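PDB 2QQ6: mandelate racemase/muconate lactonizing enzyme-like protein from Rubrobacter xylanophilus DSM 9941, which binds magnesium and is probably a lyase of the enolase superfamily, in the mandelate racemase/muconate lactonizing enzyme group. Local coordinates for residues V11-A15 with V396-G400; I50-M54 with A90-I94; L35-P40 with V320-G325; D354-P359 with G378-E383. All blocks are in the same frame, centred on the assembly; numbering follows the deposited sequence.

Contact 1 of 4, residues V11-A15 with V396-G400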
loop_
_atom_site.group_PDB
_atom_site.type_symbol
_atom_site.label_atom_id
_atom_site.label_comp_id
_atom_site.label_asym_id
_atom_site.label_seq_id
_atom_site.Cartn_x
_atom_site.Cartn_y
_atom_site.Cartn_z
ATOM N N VAL B 11 3.939 22.464 7.806
ATOM C CA VAL B 11 4.263 21.037 7.851
ATOM C C VAL B 11 5.628 20.772 7.226
ATOM O O VAL B 11 5.807 20.960 6.021
ATOM C CB VAL B 11 3.250 20.194 7.069
ATOM C CG1 VAL B 11 3.663 18.728 7.117
ATOM C CG2 VAL B 11 1.866 20.383 7.639
ATOM N N GLU B 12 6.588 20.333 8.031
ATOM C CA GLU B 12 7.913 20.050 7.497
ATOM C C GLU B 12 8.398 18.644 7.835
ATOM O O GLU B 12 7.957 18.023 8.810
ATOM C CB GLU B 12 8.923 21.093 7.981
ATOM C CG GLU B 12 8.853 21.388 9.472
ATOM C CD GLU B 12 9.885 22.413 9.917
ATOM O OE1 GLU B 12 9.835 22.831 11.097
ATOM O OE2 GLU B 12 10.743 22.796 9.092
ATOM N N THR B 13 9.317 18.155 7.009
ATOM C CA THR B 13 9.872 16.818 7.158
ATOM C C THR B 13 11.376 16.886 7.391
ATOM O O THR B 13 11.951 17.969 7.451
ATOM C CB THR B 13 9.595 15.974 5.878
ATOM O OG1 THR B 13 10.383 16.472 4.789
ATOM C CG2 THR B 13 8.122 16.066 5.480
ATOM N N ALA B 14 12.001 15.717 7.511
ATOM C CA ALA B 14 13.444 15.585 7.729
ATOM C C ALA B 14 13.748 14.089 7.816
ATOM O O ALA B 14 13.038 13.356 8.500
ATOM C CB ALA B 14 13.857 16.282 9.024
ATOM N N ALA B 15 14.793 13.638 7.127
ATOM C CA ALA B 15 15.150 12.216 7.130
ATOM C C ALA B 15 16.416 11.877 7.924
ATOM O O ALA B 15 17.525 12.227 7.522
ATOM C CB ALA B 15 15.297 11.718 5.698
ATOM N N VAL B 396 15.888 13.877 0.643
ATOM C CA VAL B 396 14.964 14.691 1.435
ATOM C C VAL B 396 15.666 15.876 2.104
ATOM O O VAL B 396 16.629 15.702 2.852
ATOM C CB VAL B 396 14.275 13.844 2.550
ATOM C CG1 VAL B 396 13.391 14.729 3.414
ATOM C CG2 VAL B 396 13.453 12.739 1.932
ATOM N N PRO B 397 15.199 17.102 1.829
ATOM C CA PRO B 397 15.804 18.293 2.432
ATOM C C PRO B 397 15.437 18.361 3.910
ATOM O O PRO B 397 14.309 18.034 4.275
ATOM C CB PRO B 397 15.173 19.435 1.641
ATOM C CG PRO B 397 14.894 18.812 0.308
ATOM C CD PRO B 397 14.332 17.474 0.699
ATOM N N PHE B 398 16.384 18.783 4.748
ATOM C CA PHE B 398 16.151 18.902 6.194
ATOM C C PHE B 398 15.040 19.915 6.426
ATOM O O PHE B 398 14.491 20.472 5.473
ATOM C CB PHE B 398 17.411 19.384 6.918
ATOM C CG PHE B 398 17.616 18.761 8.278
ATOM C CD1 PHE B 398 18.054 17.441 8.398
ATOM C CD2 PHE B 398 17.408 19.499 9.439
ATOM C CE1 PHE B 398 18.288 16.866 9.661
ATOM C CE2 PHE B 398 17.641 18.929 10.713
ATOM C CZ PHE B 398 18.083 17.614 10.819
ATOM N N PHE B 399 14.723 20.168 7.691
ATOM C CA PHE B 399 13.664 21.104 8.040
ATOM C C PHE B 399 13.787 22.485 7.371
ATOM O O PHE B 399 12.998 23.393 7.644
ATOM C CB PHE B 399 13.615 21.251 9.557
ATOM C CG PHE B 399 13.157 20.008 10.274
ATOM C CD1 PHE B 399 13.843 19.536 11.393
ATOM C CD2 PHE B 399 12.011 19.327 9.858
ATOM C CE1 PHE B 399 13.393 18.408 12.089
ATOM C CE2 PHE B 399 11.551 18.201 10.544
ATOM C CZ PHE B 399 12.243 17.739 11.662
ATOM N N GLY B 400 14.770 22.642 6.489
ATOM C CA GLY B 400 14.957 23.913 5.811
ATOM C C GLY B 400 16.365 24.064 5.261
ATOM O O GLY B 400 17.142 23.085 5.329
#
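A14 lays its methyl CB over one face of the F399 ring, offset toward the rim: CB is 3.4 Å from the centroid and 16° off the normal, a CH-pi contact. The same methyl faces the F398 ring at longer range, 4.4 Å from A14 CB to F398 CD1. E12 approaches the F399 ring obliquely, its carboxylate plane turned 53° against it and its CD 3.7 Å from F399 CD2. With CG between backbone N and carbonyl carbon (chi1 47°), the extended E12 chain crosses the phenyl at about a right angle. A15 CB meets V396 CB at 3.9 Å, and T13 OG1, on the strand before A14, lies beside V396 CG1. The last modelled residues thus close over the edge strand of the N-terminal domain's sheet. R26, from the neighbouring strand, forms a salt bridge with E12 OE1 and a cation-pi contact with F399; W28 NE1 also binds E12 OE1. Replacing F399 by a serine would probably leave the A14 methyl with only the longer F398 contact here and cost R26 its aromatic partner. No hydrogen bond joins the two segments, which implies that apolar and aromatic contact holds the modelled end of the chain, while the E12 charge is probably balanced by R26.

Contact 2 of 4, residues I50-M54 with A90-I94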
loop_
_atom_site.group_PDB
_atom_site.type_symbol
_atom_site.label_atom_id
_atom_site.label_comp_id
_atom_site.label_asym_id
_atom_site.label_seq_id
_atom_site.Cartn_x
_atom_site.Cartn_y
_atom_site.Cartn_z
ATOM N N ILE B 50 5.117 12.181 -0.091
ATOM C CA ILE B 50 3.745 11.832 0.258
ATOM C C ILE B 50 3.299 12.755 1.377
ATOM O O ILE B 50 2.260 13.405 1.286
ATOM C CB ILE B 50 3.647 10.371 0.750
ATOM C CG1 ILE B 50 4.063 9.421 -0.374
ATOM C CG2 ILE B 50 2.228 10.073 1.232
ATOM C CD1 ILE B 50 4.220 8.001 0.074
ATOM N N VAL B 51 4.105 12.807 2.429
ATOM C CA VAL B 51 3.821 13.654 3.574
ATOM C C VAL B 51 3.607 15.104 3.150
ATOM O O VAL B 51 2.647 15.746 3.560
ATOM C CB VAL B 51 4.980 13.619 4.582
ATOM C CG1 VAL B 51 4.734 14.625 5.690
ATOM C CG2 VAL B 51 5.131 12.226 5.155
HETATM N N MSE B 52 4.515 15.608 2.320
HETATM C CA MSE B 52 4.447 16.986 1.863
HETATM C C MSE B 52 3.193 17.257 1.039
HETATM O O MSE B 52 2.497 18.258 1.267
HETATM C CB MSE B 52 5.719 17.335 1.077
HETATM C CG MSE B 52 6.350 18.659 1.519
HETATM SE SE MSE B 52 6.499 18.784 3.502
HETATM C CE MSE B 52 4.689 19.434 3.947
ATOM N N ASN B 53 2.905 16.353 0.101
ATOM C CA ASN B 53 1.730 16.439 -0.776
ATOM C C ASN B 53 0.464 16.546 0.061
ATOM O O ASN B 53 -0.592 16.941 -0.430
ATOM C CB ASN B 53 1.663 15.193 -1.677
ATOM C CG ASN B 53 0.361 15.091 -2.466
ATOM O OD1 ASN B 53 -0.696 14.826 -1.905
ATOM N ND2 ASN B 53 0.442 15.296 -3.773
HETATM N N MSE B 54 0.601 16.202 1.335
HETATM C CA MSE B 54 -0.493 16.219 2.285
HETATM C C MSE B 54 -0.774 17.549 2.963
HETATM O O MSE B 54 -1.800 17.694 3.620
HETATM C CB MSE B 54 -0.226 15.177 3.364
HETATM C CG MSE B 54 -0.583 13.766 2.957
HETATM SE SE MSE B 54 -2.512 13.601 2.749
HETATM C CE MSE B 54 -2.581 13.578 0.782
ATOM N N ALA B 90 3.326 6.931 5.868
ATOM C CA ALA B 90 3.531 8.374 5.850
ATOM C C ALA B 90 2.540 9.049 6.816
ATOM O O ALA B 90 2.937 9.704 7.790
ATOM C CB ALA B 90 3.342 8.897 4.448
ATOM N N LEU B 91 1.248 8.892 6.555
ATOM C CA LEU B 91 0.248 9.472 7.444
ATOM C C LEU B 91 0.534 9.098 8.903
ATOM O O LEU B 91 0.256 9.869 9.815
ATOM C CB LEU B 91 -1.159 8.972 7.095
ATOM C CG LEU B 91 -1.872 9.261 5.774
ATOM C CD1 LEU B 91 -3.249 8.655 5.873
ATOM C CD2 LEU B 91 -1.984 10.752 5.505
ATOM N N SER B 92 1.069 7.904 9.125
ATOM C CA SER B 92 1.351 7.469 10.489
ATOM C C SER B 92 2.214 8.489 11.219
ATOM O O SER B 92 2.000 8.759 12.407
ATOM C CB SER B 92 2.056 6.102 10.496
ATOM O OG SER B 92 1.195 5.058 10.070
ATOM N N GLY B 93 3.185 9.048 10.490
ATOM C CA GLY B 93 4.090 10.036 11.052
ATOM C C GLY B 93 3.338 11.315 11.336
ATOM O O GLY B 93 3.363 11.843 12.445
ATOM N N ILE B 94 2.654 11.812 10.319
ATOM C CA ILE B 94 1.869 13.017 10.478
ATOM C C ILE B 94 0.874 12.853 11.624
ATOM O O ILE B 94 0.614 13.796 12.362
ATOM C CB ILE B 94 1.066 13.317 9.218
ATOM C CG1 ILE B 94 2.001 13.359 8.014
ATOM C CG2 ILE B 94 0.299 14.610 9.399
ATOM C CD1 ILE B 94 1.280 13.511 6.692
#
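I50 and V51 both meet A90 through methyl groups, the first set of contacts between helix 44-53 and helix 86-106. I50 CG2 lies 3.6 Å from A90 CB, and V51 CG2 comes to 3.8 Å from the same A90 CB, which therefore touches two successive residues of the other helix. The small alanine lets the backbones come close here, with V51 and A90 CA atoms 5.8 Å apart.

A second set of aliphatic contacts gathers at I94. Its CG1 sits anti to the carbonyl carbon (chi1 -54°) and the chain then runs straight, carrying CD1 out to V51 CG1 at 3.8 Å. The two side chains pass alongside, pointing opposite ways. M54 comes across I94 at about a right angle, with M54 CB 4.0 Å from I94 CD1.

These helices belong to the N-terminal domain of the enolase superfamily, in which a three-stranded antiparallel sheet is followed by a bundle of helices. On its sheet side V51 leans on T13 of strand 10-17.

A further apolar contact is made by selenium, since M54 is modelled as selenomethionine. A turn about CB-CG (chi2 -67°) brings M54 SE to 4.0 Å from L91 CD2. Helix 66-76 packs against this pair, M73 touching both M54 and L91, with W76 on M54 and Y70 on L91. At the other end of the contact, I50 packs on P43 of the second subunit.

Contact 3 of 4, residues L35-P40 with V320-G325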
loop_
_atom_site.group_PDB
_atom_site.type_symbol
_atom_site.label_atom_id
_atom_site.label_comp_id
_atom_site.label_asym_id
_atom_site.label_seq_id
_atom_site.Cartn_x
_atom_site.Cartn_y
_atom_site.Cartn_z
ATOM N N LEU B 35 5.672 16.584 17.220
ATOM C CA LEU B 35 6.701 15.771 16.581
ATOM C C LEU B 35 6.340 14.291 16.380
ATOM O O LEU B 35 5.826 13.631 17.284
ATOM C CB LEU B 35 8.005 15.866 17.379
ATOM C CG LEU B 35 9.242 15.274 16.695
ATOM C CD1 LEU B 35 9.745 16.259 15.649
ATOM C CD2 LEU B 35 10.333 14.981 17.722
ATOM N N GLY B 36 6.631 13.782 15.186
ATOM C CA GLY B 36 6.358 12.389 14.873
ATOM C C GLY B 36 7.415 11.770 13.966
ATOM O O GLY B 36 8.106 12.484 13.229
ATOM N N GLU B 37 7.542 10.444 14.017
ATOM C CA GLU B 37 8.525 9.728 13.196
ATOM C C GLU B 37 7.889 8.620 12.354
ATOM O O GLU B 37 7.124 7.801 12.871
ATOM C CB GLU B 37 9.604 9.110 14.083
ATOM C CG GLU B 37 10.773 8.542 13.319
ATOM C CD GLU B 37 11.658 7.684 14.191
ATOM O OE1 GLU B 37 11.561 7.814 15.430
ATOM O OE2 GLU B 37 12.454 6.884 13.645
ATOM N N CYS B 38 8.211 8.594 11.060
ATOM C CA CYS B 38 7.681 7.575 10.163
ATOM C C CYS B 38 8.530 6.314 10.257
ATOM O O CYS B 38 9.672 6.347 10.726
ATOM C CB CYS B 38 7.693 8.060 8.709
ATOM S SG CYS B 38 6.481 9.341 8.254
ATOM N N TYR B 39 7.954 5.200 9.819
ATOM C CA TYR B 39 8.646 3.922 9.801
ATOM C C TYR B 39 9.591 3.971 8.601
ATOM O O TYR B 39 9.333 4.666 7.617
ATOM C CB TYR B 39 7.629 2.793 9.630
ATOM C CG TYR B 39 8.213 1.461 9.206
ATOM C CD1 TYR B 39 8.646 0.529 10.148
ATOM C CD2 TYR B 39 8.348 1.137 7.849
ATOM C CE1 TYR B 39 9.198 -0.688 9.750
ATOM C CE2 TYR B 39 8.900 -0.070 7.445
ATOM C CZ TYR B 39 9.323 -0.975 8.401
ATOM O OH TYR B 39 9.888 -2.162 8.009
ATOM N N PRO B 40 10.716 3.258 8.676
ATOM C CA PRO B 40 11.661 3.263 7.555
ATOM C C PRO B 40 11.137 2.485 6.350
ATOM O O PRO B 40 11.469 1.325 6.147
ATOM C CB PRO B 40 12.910 2.638 8.159
ATOM C CG PRO B 40 12.346 1.719 9.225
ATOM C CD PRO B 40 11.288 2.583 9.852
ATOM N N VAL B 320 10.746 -0.311 15.107
ATOM C CA VAL B 320 12.039 -0.209 14.451
ATOM C C VAL B 320 12.408 1.263 14.285
ATOM O O VAL B 320 13.126 1.638 13.357
ATOM C CB VAL B 320 11.993 -0.904 13.074
ATOM C CG1 VAL B 320 11.259 -0.038 12.070
ATOM C CG2 VAL B 320 13.379 -1.226 12.613
ATOM N N SER B 321 11.914 2.097 15.192
ATOM C CA SER B 321 12.187 3.529 15.121
ATOM C C SER B 321 13.033 4.046 16.278
ATOM O O SER B 321 13.338 3.314 17.218
ATOM C CB SER B 321 10.870 4.306 15.048
ATOM O OG SER B 321 10.153 3.953 13.880
ATOM N N SER B 322 13.404 5.321 16.184
ATOM C CA SER B 322 14.229 6.004 17.178
ATOM C C SER B 322 13.429 6.362 18.431
ATOM O O SER B 322 12.301 5.901 18.599
ATOM C CB SER B 322 14.802 7.270 16.552
ATOM O OG SER B 322 13.765 8.185 16.268
ATOM N N PRO B 323 13.998 7.194 19.328
ATOM C CA PRO B 323 13.255 7.552 20.539
ATOM C C PRO B 323 11.890 8.199 20.272
ATOM O O PRO B 323 10.962 8.054 21.070
ATOM C CB PRO B 323 14.212 8.502 21.258
ATOM C CG PRO B 323 15.548 8.004 20.851
ATOM C CD PRO B 323 15.359 7.761 19.380
ATOM N N VAL B 324 11.767 8.910 19.155
ATOM C CA VAL B 324 10.503 9.569 18.833
ATOM C C VAL B 324 9.383 8.551 18.592
ATOM O O VAL B 324 8.392 8.520 19.337
ATOM C CB VAL B 324 10.639 10.488 17.598
ATOM C CG1 VAL B 324 9.284 11.047 17.209
ATOM C CG2 VAL B 324 11.576 11.628 17.909
ATOM N N GLY B 325 9.539 7.721 17.560
ATOM C CA GLY B 325 8.531 6.720 17.272
ATOM C C GLY B 325 8.343 5.806 18.467
ATOM O O GLY B 325 7.228 5.571 18.935
#
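V324 and L35 make the apolar centre, their side chains crossing at about a right angle with L35 CD2 3.6 Å from V324 CG2. The other V324 branch, CG1, stands anti to the backbone N (chi1 174°) and rests on E37 CB at 3.7 Å. Toward the far end, V320 CG1 packs on the P40 ring, 3.5 Å from P40 CG. P40 CD covers one face of the neighbouring Y39 ring; Y39 OH hydrogen-bonds F79 O of the second subunit, and the Y39 side chain is about 5 Å from that of E268, a magnesium ligand.

At the polar edge the extended E37 side chain brings its carboxylate to the first turn of helix 323-334, where S322 is the N-cap residue. S322 N gives a nearly straight bond, 178° at the hydrogen, to the syn lone pair of E37 OE2 at 3.1 Å. G325 N reaches E37 OE1 at 2.9 Å from the anti side, 31° out of the carboxylate plane. S322 OG also donates to E37 OE1, though its modelled length is too short to be trusted. A glutamate of the N-terminal domain thus binds the amino end of a helix of the barrel domain. Several donors grip this buried carboxylate; these bonds make a polar tie between the two domains, and the helix end would probably favour the ionised form.

Contact 4 of 4, residues D354-P359 with G378-E383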
loop_
_atom_site.group_PDB
_atom_site.type_symbol
_atom_site.label_atom_id
_atom_site.label_comp_id
_atom_site.label_asym_id
_atom_site.label_seq_id
_atom_site.Cartn_x
_atom_site.Cartn_y
_atom_site.Cartn_z
ATOM N N ASP B 354 20.810 9.594 21.938
ATOM C CA ASP B 354 21.253 10.959 21.704
ATOM C C ASP B 354 20.369 11.763 20.758
ATOM O O ASP B 354 20.712 12.881 20.385
ATOM C CB ASP B 354 22.689 10.944 21.179
ATOM C CG ASP B 354 23.626 10.137 22.069
ATOM O OD1 ASP B 354 23.573 10.313 23.310
ATOM O OD2 ASP B 354 24.421 9.334 21.527
ATOM N N PHE B 355 19.223 11.208 20.385
ATOM C CA PHE B 355 18.309 11.881 19.463
ATOM C C PHE B 355 17.250 12.721 20.144
ATOM O O PHE B 355 16.732 13.673 19.566
ATOM C CB PHE B 355 17.580 10.856 18.603
ATOM C CG PHE B 355 18.304 10.476 17.359
ATOM C CD1 PHE B 355 18.891 9.218 17.239
ATOM C CD2 PHE B 355 18.357 11.356 16.277
ATOM C CE1 PHE B 355 19.524 8.835 16.044
ATOM C CE2 PHE B 355 18.983 10.990 15.084
ATOM C CZ PHE B 355 19.566 9.725 14.964
ATOM N N VAL B 356 16.920 12.353 21.371
ATOM C CA VAL B 356 15.874 13.034 22.106
ATOM C C VAL B 356 16.279 13.292 23.532
ATOM O O VAL B 356 16.940 12.457 24.144
ATOM C CB VAL B 356 14.605 12.163 22.137
ATOM C CG1 VAL B 356 13.611 12.718 23.131
ATOM C CG2 VAL B 356 13.995 12.085 20.750
ATOM N N ARG B 357 15.877 14.444 24.063
ATOM C CA ARG B 357 16.161 14.782 25.457
ATOM C C ARG B 357 14.937 14.277 26.240
ATOM O O ARG B 357 13.828 14.786 26.067
ATOM C CB ARG B 357 16.335 16.305 25.628
ATOM C CG ARG B 357 17.243 16.955 24.570
ATOM C CD ARG B 357 17.481 18.455 24.820
ATOM N NE ARG B 357 17.870 19.169 23.598
ATOM C CZ ARG B 357 17.040 19.918 22.872
ATOM N NH1 ARG B 357 15.777 20.056 23.251
ATOM N NH2 ARG B 357 17.460 20.520 21.759
ATOM N N TYR B 358 15.138 13.262 27.080
ATOM C CA TYR B 358 14.040 12.681 27.850
ATOM C C TYR B 358 14.057 13.081 29.323
ATOM O O TYR B 358 15.082 12.992 29.990
ATOM C CB TYR B 358 14.059 11.143 27.734
ATOM C CG TYR B 358 12.746 10.488 28.104
ATOM C CD1 TYR B 358 11.637 10.591 27.265
ATOM C CD2 TYR B 358 12.583 9.849 29.332
ATOM C CE1 TYR B 358 10.395 10.086 27.641
ATOM C CE2 TYR B 358 11.337 9.336 29.724
ATOM C CZ TYR B 358 10.246 9.462 28.873
ATOM O OH TYR B 358 9.005 8.989 29.258
ATOM N N PRO B 359 12.900 13.514 29.847
ATOM C CA PRO B 359 12.635 13.957 31.217
ATOM C C PRO B 359 13.669 13.651 32.294
ATOM O O PRO B 359 14.309 14.575 32.810
ATOM C CB PRO B 359 11.286 13.329 31.499
ATOM C CG PRO B 359 10.571 13.623 30.207
ATOM C CD PRO B 359 11.629 13.383 29.113
ATOM N N GLY B 378 6.182 13.804 25.954
ATOM C CA GLY B 378 7.079 14.076 27.058
ATOM C C GLY B 378 8.523 13.937 26.623
ATOM O O GLY B 378 9.345 13.407 27.368
ATOM N N LEU B 379 8.831 14.396 25.413
ATOM C CA LEU B 379 10.194 14.314 24.917
ATOM C C LEU B 379 10.536 15.477 24.002
ATOM O O LEU B 379 9.647 16.192 23.540
ATOM C CB LEU B 379 10.427 12.988 24.183
ATOM C CG LEU B 379 9.762 12.658 22.846
ATOM C CD1 LEU B 379 10.140 13.656 21.766
ATOM C CD2 LEU B 379 10.223 11.270 22.437
ATOM N N GLU B 380 11.829 15.647 23.728
ATOM C CA GLU B 380 12.280 16.735 22.878
ATOM C C GLU B 380 13.439 16.387 21.943
ATOM O O GLU B 380 14.426 15.759 22.332
ATOM C CB GLU B 380 12.650 17.930 23.749
ATOM C CG GLU B 380 12.930 19.193 22.969
ATOM C CD GLU B 380 12.870 20.426 23.843
ATOM O OE1 GLU B 380 13.267 21.507 23.357
ATOM O OE2 GLU B 380 12.419 20.311 25.010
ATOM N N LEU B 381 13.298 16.819 20.697
ATOM C CA LEU B 381 14.293 16.565 19.671
ATOM C C LEU B 381 15.584 17.346 19.879
ATOM O O LEU B 381 15.603 18.574 19.783
ATOM C CB LEU B 381 13.720 16.899 18.287
ATOM C CG LEU B 381 14.687 16.831 17.097
ATOM C CD1 LEU B 381 15.064 15.392 16.830
ATOM C CD2 LEU B 381 14.048 17.433 15.863
ATOM N N ASP B 382 16.655 16.617 20.172
ATOM C CA ASP B 382 17.973 17.211 20.344
ATOM C C ASP B 382 18.369 17.588 18.918
ATOM O O ASP B 382 19.111 16.871 18.251
ATOM C CB ASP B 382 18.944 16.165 20.920
ATOM C CG ASP B 382 20.337 16.726 21.215
ATOM O OD1 ASP B 382 20.903 17.446 20.358
ATOM O OD2 ASP B 382 20.870 16.420 22.302
ATOM N N GLU B 383 17.826 18.702 18.447
ATOM C CA GLU B 383 18.099 19.198 17.103
ATOM C C GLU B 383 19.549 18.926 16.690
ATOM O O GLU B 383 19.832 18.570 15.543
ATOM C CB GLU B 383 17.812 20.704 17.052
ATOM C CG GLU B 383 18.206 21.381 15.747
ATOM C CD GLU B 383 17.038 21.569 14.793
ATOM O OE1 GLU B 383 16.088 22.301 15.153
ATOM O OE2 GLU B 383 17.073 20.990 13.681
#
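V356 and R357 pair with L381 and E380 in a short two-stranded antiparallel ribbon. R357 with E380 is the hydrogen-bonded pair: R357 N binds E380 O at 2.6 Å, and E380 N returns to R357 O at 3.2 Å. V356 with L381 is the non-hydrogen-bonded pair. D382 N hydrogen-bonds F355 O at 3.0 Å.

On the face carrying R357 and E380, R357 NH1 forms a salt bridge to E380 OE1 at 2.9 Å. The carboxylate stands at the guanidinium edge, the two planes 75° apart. L381 O and D382 CA lie over one guanidinium face, and D382 OD2 is 4.3 Å from R357 NE, too far for a salt bridge, though the opposite charges may attract.

The ribbon belongs to the C-terminal region of the barrel domain, the V356 face turned to helix 323-334, where V356 packs on P323 and V324; L379, just before the strand, rests on V327. V356 CG1 lies 3.4 Å from L379 CB, the side chains crossing at about a right angle.

L379 CB also sits at the Y358 ring edge, 4.1 Å from Y358 CD1, while Y358 OH binds E370 O. D382 N-caps helix 383-388, its OD1 accepting from A385 N.

Contact 3 is the one near the active site: the Y39 side chain lies about 8 Å from the magnesium ion, which D216, E242 and E268 coordinate. Contacts 1, 2 and 4 lie away from that site; contacts 2 and 4 touch contact 3 directly, while contact 1 comes to within about 5 Å of it. C38 SG of contact 3 packs on G93 CA of contact 2 at 3.7 Å, and P323 O of contact 3 on L379 CD2 of contact 4 at 3.6 Å. Contact 1 meets contact 2 where T13 CG2 approaches M52 SE at 3.7 Å, and contact 4 where F399 CE1 lies 4.0 Å from L381 CD2. Contacts 2 and 4 do not touch, their nearest atoms being about 12 Å apart.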